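Local atomic coordinates of serpin-12 (Manduca sexta, PDB entry 6CJ7), a protein that controls the prophenoloxidase activation system of larval hemolymph and, as a serpin, probably acts by trapping serine proteases. Residues Ala55-Thr58 with Leu59-Ile62; Leu66-Thr69 with Pro70-Ala74; Asn282-Pro285 with Val286-Met290; Gly306-Gly309 with Ser310-Pro313. All blocks are in the same frame, centred on the assembly; numbering follows the deposited sequence.

Interaction 1: residues Ala55-Thr58 with Leu59-Ile62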
# COMPACT_ATOMS: atom_id res chain seq x y z
N ALA A 55 18.65 3.62 17.15
CA ALA A 55 19.78 4.44 17.56
C ALA A 55 20.93 4.28 16.58
O ALA A 55 20.93 3.39 15.71
CB ALA A 55 20.25 4.06 18.98
N GLY A 56 21.93 5.15 16.73
CA GLY A 56 23.19 4.97 16.05
C GLY A 56 23.04 4.83 14.55
O GLY A 56 22.27 5.57 13.91
N ASN A 57 23.77 3.88 13.97
CA ASN A 57 23.76 3.72 12.52
C ASN A 57 22.39 3.29 11.99
O ASN A 57 22.01 3.65 10.87
CB ASN A 57 24.83 2.72 12.07
CG ASN A 57 24.83 2.50 10.57
OD1 ASN A 57 24.62 1.38 10.09
ND2 ASN A 57 25.04 3.58 9.81
N THR A 58 21.63 2.51 12.78
CA THR A 58 20.29 2.11 12.34
C THR A 58 19.36 3.31 12.24
O THR A 58 18.59 3.43 11.28
CB THR A 58 19.73 1.06 13.30
OG1 THR A 58 20.65 -0.04 13.38
CG2 THR A 58 18.36 0.54 12.83
N LEU A 59 19.40 4.18 13.24
CA LEU A 59 18.60 5.40 13.19
C LEU A 59 19.00 6.27 12.01
O LEU A 59 18.14 6.84 11.33
CB LEU A 59 18.77 6.16 14.51
CG LEU A 59 18.10 7.54 14.67
CD1 LEU A 59 16.56 7.42 14.55
CD2 LEU A 59 18.50 8.15 15.99
N ASP A 60 20.30 6.37 11.74
CA ASP A 60 20.80 7.17 10.62
C ASP A 60 20.26 6.64 9.29
O ASP A 60 19.75 7.41 8.47
CB ASP A 60 22.33 7.17 10.64
CG ASP A 60 22.93 7.86 9.41
OD1 ASP A 60 22.81 9.10 9.30
OD2 ASP A 60 23.53 7.17 8.57
N GLU A 61 20.35 5.32 9.09
CA GLU A 61 19.83 4.71 7.86
C GLU A 61 18.35 4.98 7.68
O GLU A 61 17.90 5.32 6.58
CB GLU A 61 20.08 3.20 7.87
CG GLU A 61 21.52 2.80 7.53
CD GLU A 61 21.70 1.30 7.26
OE1 GLU A 61 20.77 0.51 7.49
OE2 GLU A 61 22.81 0.92 6.81
N ILE A 62 17.57 4.79 8.75
CA ILE A 62 16.12 4.96 8.62
C ILE A 62 15.77 6.42 8.37
O ILE A 62 14.91 6.74 7.54
CB ILE A 62 15.41 4.42 9.87
CG1 ILE A 62 15.61 2.91 9.96
CG2 ILE A 62 13.91 4.76 9.83
CD1 ILE A 62 15.14 2.34 11.30

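Interaction 2: residues Leu66-Thr69 with Pro70-Ala74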
# COMPACT_ATOMS: atom_id res chain seq x y z
N LEU A 66 13.62 7.73 5.18
CA LEU A 66 12.30 8.35 5.31
C LEU A 66 12.31 9.83 4.97
O LEU A 66 11.27 10.37 4.59
CB LEU A 66 11.78 8.18 6.74
CG LEU A 66 11.41 6.80 7.24
CD1 LEU A 66 11.17 6.85 8.74
CD2 LEU A 66 10.17 6.28 6.51
N GLN A 67 13.47 10.48 5.12
CA GLN A 67 13.56 11.94 5.01
C GLN A 67 12.64 12.63 6.02
O GLN A 67 12.06 13.69 5.76
CB GLN A 67 13.30 12.42 3.58
CG GLN A 67 14.13 11.68 2.52
CD GLN A 67 15.41 12.39 2.19
OE1 GLN A 67 16.46 12.12 2.80
NE2 GLN A 67 15.36 13.27 1.19
N MET A 68 12.51 12.01 7.20
CA MET A 68 11.78 12.58 8.32
C MET A 68 12.50 12.22 9.61
O MET A 68 13.06 11.13 9.72
CB MET A 68 10.35 12.04 8.40
CG MET A 68 9.42 12.52 7.31
SD MET A 68 7.84 11.69 7.51
CE MET A 68 8.26 10.01 7.07
N THR A 69 12.48 13.14 10.57
CA THR A 69 12.98 12.84 11.90
C THR A 69 11.97 11.96 12.64
O THR A 69 10.80 11.90 12.25
CB THR A 69 13.23 14.12 12.68
OG1 THR A 69 11.99 14.80 12.89
CG2 THR A 69 14.19 15.04 11.92
N PRO A 70 12.39 11.27 13.70
CA PRO A 70 11.42 10.47 14.48
C PRO A 70 10.25 11.28 15.00
O PRO A 70 9.10 10.81 14.97
CB PRO A 70 12.28 9.90 15.62
CG PRO A 70 13.67 9.92 15.09
CD PRO A 70 13.78 11.11 14.20
N GLU A 71 10.49 12.50 15.49
CA GLU A 71 9.40 13.34 15.98
C GLU A 71 8.48 13.74 14.85
O GLU A 71 7.25 13.79 15.02
CB GLU A 71 9.96 14.57 16.70
CG GLU A 71 11.16 14.34 17.59
CD GLU A 71 12.44 14.07 16.80
OE1 GLU A 71 13.11 13.07 17.08
OE2 GLU A 71 12.76 14.83 15.87
N LYS A 72 9.04 14.01 13.66
CA LYS A 72 8.20 14.41 12.54
C LYS A 72 7.35 13.25 12.04
O LYS A 72 6.15 13.41 11.81
CB LYS A 72 9.05 14.98 11.41
CG LYS A 72 8.22 15.70 10.35
CD LYS A 72 8.95 15.82 9.02
CE LYS A 72 8.20 16.74 8.06
NZ LYS A 72 8.87 16.87 6.73
N SER A 73 7.96 12.06 11.89
CA SER A 73 7.18 10.93 11.38
C SER A 73 6.08 10.55 12.36
O SER A 73 4.96 10.22 11.94
CB SER A 73 8.09 9.73 11.07
OG SER A 73 8.62 9.11 12.22
N ALA A 74 6.33 10.67 13.66
CA ALA A 74 5.31 10.34 14.66
C ALA A 74 4.14 11.32 14.58
O ALA A 74 2.98 10.91 14.68
CB ALA A 74 5.93 10.35 16.06
O HOH W 1 12.40 17.04 14.09

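Interaction 3: residues Asn282-Pro285 with Val286-Met290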
# COMPACT_ATOMS: atom_id res chain seq x y z
N ASN A 282 7.30 -10.29 1.19
CA ASN A 282 8.42 -10.30 2.11
C ASN A 282 9.34 -9.14 1.74
O ASN A 282 9.94 -9.13 0.66
CB ASN A 282 9.13 -11.65 2.02
CG ASN A 282 10.37 -11.73 2.88
OD1 ASN A 282 10.88 -10.74 3.41
ND2 ASN A 282 10.89 -12.95 3.01
N LEU A 283 9.42 -8.14 2.62
CA LEU A 283 10.12 -6.91 2.31
C LEU A 283 11.63 -6.97 2.52
O LEU A 283 12.33 -6.01 2.18
CB LEU A 283 9.56 -5.75 3.15
CG LEU A 283 8.12 -5.36 2.78
CD1 LEU A 283 7.59 -4.44 3.86
CD2 LEU A 283 8.06 -4.67 1.42
N GLU A 284 12.17 -8.05 3.08
CA GLU A 284 13.61 -8.04 3.37
C GLU A 284 14.46 -7.86 2.12
O GLU A 284 15.38 -7.03 2.15
CB GLU A 284 13.99 -9.31 4.14
CG GLU A 284 15.49 -9.37 4.47
CD GLU A 284 15.91 -10.72 5.04
OE1 GLU A 284 15.21 -11.73 4.84
OE2 GLU A 284 16.96 -10.76 5.70
N PRO A 285 14.22 -8.57 1.00
CA PRO A 285 15.05 -8.31 -0.20
C PRO A 285 15.06 -6.86 -0.64
O PRO A 285 16.14 -6.31 -0.92
CB PRO A 285 14.43 -9.24 -1.25
CG PRO A 285 13.84 -10.34 -0.48
CD PRO A 285 13.31 -9.71 0.78
N VAL A 286 13.89 -6.22 -0.74
CA VAL A 286 13.87 -4.86 -1.27
C VAL A 286 14.41 -3.87 -0.23
O VAL A 286 15.12 -2.92 -0.59
CB VAL A 286 12.47 -4.48 -1.77
CG1 VAL A 286 11.46 -4.32 -0.65
CG2 VAL A 286 12.53 -3.20 -2.62
N LEU A 287 14.16 -4.11 1.06
CA LEU A 287 14.69 -3.19 2.06
C LEU A 287 16.21 -3.27 2.12
O LEU A 287 16.88 -2.26 2.34
CB LEU A 287 14.06 -3.45 3.43
CG LEU A 287 12.56 -3.12 3.49
CD1 LEU A 287 12.00 -3.36 4.89
CD2 LEU A 287 12.32 -1.69 3.07
N ASN A 288 16.78 -4.46 1.86
CA ASN A 288 18.23 -4.57 1.78
C ASN A 288 18.81 -3.77 0.61
O ASN A 288 19.98 -3.40 0.66
CB ASN A 288 18.65 -6.04 1.63
CG ASN A 288 18.78 -6.76 2.97
OD1 ASN A 288 19.10 -6.14 3.99
ND2 ASN A 288 18.58 -8.07 2.96
N LYS A 289 18.02 -3.50 -0.43
CA LYS A 289 18.45 -2.69 -1.56
C LYS A 289 18.21 -1.20 -1.36
O LYS A 289 18.81 -0.39 -2.07
CB LYS A 289 17.70 -3.12 -2.84
CG LYS A 289 18.04 -4.49 -3.36
CD LYS A 289 17.27 -4.77 -4.64
CE LYS A 289 18.00 -5.76 -5.53
NZ LYS A 289 17.25 -6.02 -6.79
N MET A 290 17.35 -0.82 -0.41
CA MET A 290 16.89 0.55 -0.27
C MET A 290 17.56 1.28 0.89
O MET A 290 17.03 2.28 1.38
CB MET A 290 15.37 0.59 -0.09
CG MET A 290 14.57 -0.00 -1.23
SD MET A 290 14.80 0.86 -2.79
CE MET A 290 14.16 2.48 -2.37
O HOH W 2 11.27 -7.49 -1.09

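Interaction 4: residues Gly306-Gly309 with Ser310-Pro313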
# COMPACT_ATOMS: atom_id res chain seq x y z
N GLY A 306 13.15 -2.94 22.37
CA GLY A 306 13.14 -4.02 23.35
C GLY A 306 14.56 -4.38 23.72
O GLY A 306 15.52 -3.92 23.10
N SER A 307 14.69 -5.23 24.74
CA SER A 307 16.02 -5.49 25.28
C SER A 307 16.10 -6.90 25.86
O SER A 307 15.13 -7.43 26.41
CB SER A 307 16.38 -4.47 26.36
OG SER A 307 15.46 -4.51 27.44
N HIS A 308 17.29 -7.49 25.73
CA HIS A 308 17.64 -8.74 26.41
C HIS A 308 18.99 -8.47 27.05
O HIS A 308 20.02 -8.52 26.37
CB HIS A 308 17.70 -9.91 25.44
CG HIS A 308 18.11 -11.21 26.07
ND1 HIS A 308 17.22 -12.25 26.27
CD2 HIS A 308 19.31 -11.64 26.53
CE1 HIS A 308 17.86 -13.26 26.83
NE2 HIS A 308 19.12 -12.92 27.01
N GLY A 309 18.99 -8.16 28.34
CA GLY A 309 20.19 -7.60 28.93
C GLY A 309 20.61 -6.39 28.13
O GLY A 309 19.80 -5.52 27.82
N SER A 310 21.87 -6.37 27.71
CA SER A 310 22.38 -5.28 26.90
C SER A 310 22.22 -5.52 25.41
O SER A 310 22.76 -4.75 24.61
CB SER A 310 23.85 -5.04 27.22
OG SER A 310 24.58 -6.23 26.99
N LEU A 311 21.49 -6.56 25.01
CA LEU A 311 21.31 -6.89 23.60
C LEU A 311 20.04 -6.25 23.05
O LEU A 311 18.99 -6.22 23.71
CB LEU A 311 21.23 -8.40 23.39
CG LEU A 311 22.46 -9.23 23.74
CD1 LEU A 311 22.18 -10.69 23.43
CD2 LEU A 311 23.68 -8.74 22.99
N SER A 312 20.14 -5.77 21.81
CA SER A 312 19.04 -5.28 21.00
C SER A 312 18.46 -6.42 20.16
O SER A 312 19.20 -7.28 19.67
CB SER A 312 19.52 -4.17 20.08
OG SER A 312 18.49 -3.81 19.17
N PRO A 313 17.15 -6.45 19.95
CA PRO A 313 16.60 -7.34 18.93
C PRO A 313 16.93 -6.81 17.54
O PRO A 313 17.40 -5.68 17.37
CB PRO A 313 15.09 -7.29 19.19
CG PRO A 313 14.88 -5.88 19.72
CD PRO A 313 16.13 -5.55 20.53

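Interaction 1: residues Ala55-Thr58 with Leu59-Ile62
Near the start of helix 56-66, A55 O takes the N-H of L59 at 3.0 Å and G56 O takes that of D60 at the same spacing. The two bonds come in differently. L59 N stands well above the plane of the A55 carbonyl, 66° out of it, whereas D60 N lies in the plane of the G56 carbonyl. G56, with a phi of 55°, turns the chain in a way that suits a residue without a side chain. N57 O and T58 O then carry on the i to i+4 pattern, receiving E61 N and I62 N. This helix belongs to the serpin fold, entered just after helix 40-51, and its turn shows one flank to the protein. On that flank T58 and I62 run side by side in the same direction. T58 CG2, anti to the backbone N, meets I62 CD1 at 4.0 Å, while I62 CG1 comes within 3.3 Å of T58 O. The other branch of T58, OG1, receives the backbone N-H of E301, and A55 is also bound to E301 through its backbone. On the side toward S294, N57 crosses E61 with amide and carboxylate planes 68° apart, OD1 lying 3.8 Å from E61 OE2, two acceptors that do not bond. E61 instead uses OE1 on S294 OG. D60 OD2 stays 4.1 Å from N57 ND2, and D60 OD1 instead forms a salt bridge with NE of R64, one turn further along.

Interaction 2: residues Leu66-Thr69 with Pro70-Ala74
M68 and K72 meet at about a right angle: the straight K72 chain passes M68 with CD 3.7 Å from M68 CG. Past that crossing M68 SD already lies over S73, 4.0 Å from S73 CA, and the bend at chi3 (-69°) carries CE to 4.0 Å from S73 CB. An alanine at M68 is likely to open a gap beside S73 and leave the middle of the K72 chain without its apolar neighbour. T69 and E71 make a second right-angled pair, bridged by a water that sits 2.6 Å from T69 OG1 and donates to E71 OE2 at 2.9 Å. T69 is the N-cap of helix 70-85. Its OG1 holds the crowded position between backbone N and carbonyl carbon (chi1 64°), from where it reaches forward to accept the N-H of K72 at 3.1 Å. T69 O receives S73 N at 2.9 Å, nearly along the C=O axis, so both oxygens of the cap residue serve the first turn. Helix 40-51 lies alongside: Q51 gives NE2 to M68 O and pairs its OE1 with S73 OG, while the M68 side chain also touches I76 and F77 further along helix 70-85.

Interaction 3: residues Asn282-Pro285 with Val286-Met290
L287 turns CG to the side of its backbone N, opposite the carbonyl carbon (chi1 -67°), which lays CG and CD1 back over L283, with CD1 3.8 Å from L283 CB. L283 has nearly the same torsion (chi1 -68°), and its CD2 meets V286 CG1 at 4.0 Å. V286 takes the other setting, chi1 69°, with CG1 tucked between its N and carbonyl carbon; the L283 and V286 side chains lie alongside, pointing the same way. Together they form the inner flank of helix 284-289, packed on helix 19-31, where V286 touches V24 and M28 and L287 touches F20. A serine in place of L287 would probably leave L283 CB without its apolar cover and open a gap facing F20. On another side, by the loop of S293 and F296, E284 and N288 run side by side, N288 ND2 resting 3.7 Å from E284 CG. The helix is entered from a strand: N282 OD1 caps it by accepting the N-H of E284 at 3.0 Å, and L283 O and E284 O then receive L287 N and N288 N. K289 N makes a weak bond to P285 O, at 3.4 Å, and another to V286 O at 3.0 Å, a tightening to i+3 spacing as the helix runs out, while K289 NZ forms a salt bridge with E31. The N-H of V286 goes to a water that also donates to N282 O, and P285 brings none, so N282 serves the helix start with both its side chain and its carbonyl.

Interaction 4: residues Gly306-Gly309 with Ser310-Pro313
The chain reverses at H308-L311 in a type II' beta turn, with H308 and L311 forming an antiparallel hydrogen-bonded pair: H308 N donates to L311 O at 2.9 Å and L311 N to H308 O at 2.8 Å. It is a tight hairpin turn with G309 and S310 at its corners, and the backbone angles of G309, phi 54° and psi -128°, are those that favour glycine at the first corner. L311 N reaches H308 O from above the carbonyl plane, while the return bond is nearly straight. The H308 side chain, with CG anti to its own N (chi1 178°), extends along the same side as L311, and CD2 comes to 4.3 Å from L311 CD1 at an oblique approach; ND1, across CG from CD2, is hydrogen-bonded to N104 O, which limits turning of the ring. Behind the turn the two arms stay close: S307 CA makes a CH...O contact with L311 O at 3.4 Å, and P313 CD sits 3.1 Å from G306 O. S307 pairs by its backbone with N106 in strand 106-107, and Y303 OH bonds to G309 O. S312 OG, which also bonds L302 N, donates to P313 O at 2.8 Å, in the carbonyl plane and on a lone pair.

Overall arrangement
The four contacts come in series along one serpin chain. Interactions 1 and 2 are direct neighbours: helix 56-66 runs into helix 70-85, the centres of the two contacts are about 12 Å apart, and L59 CD1 packs on P70 CG at 3.9 Å. Helix 40-51 ties them further, since Q51 touches L59 and I62 in one and binds M68 and S73 in the other. Interaction 3, more than 200 residues later, is about 16 Å from interaction 1 by centres, and interaction 4 is likewise about 16 Å from interaction 1. The segment linking 3 to 4 supplies S294 and E301, which bind the start of helix 56-66. Distant parts of the sequence thus meet around helix 56-66.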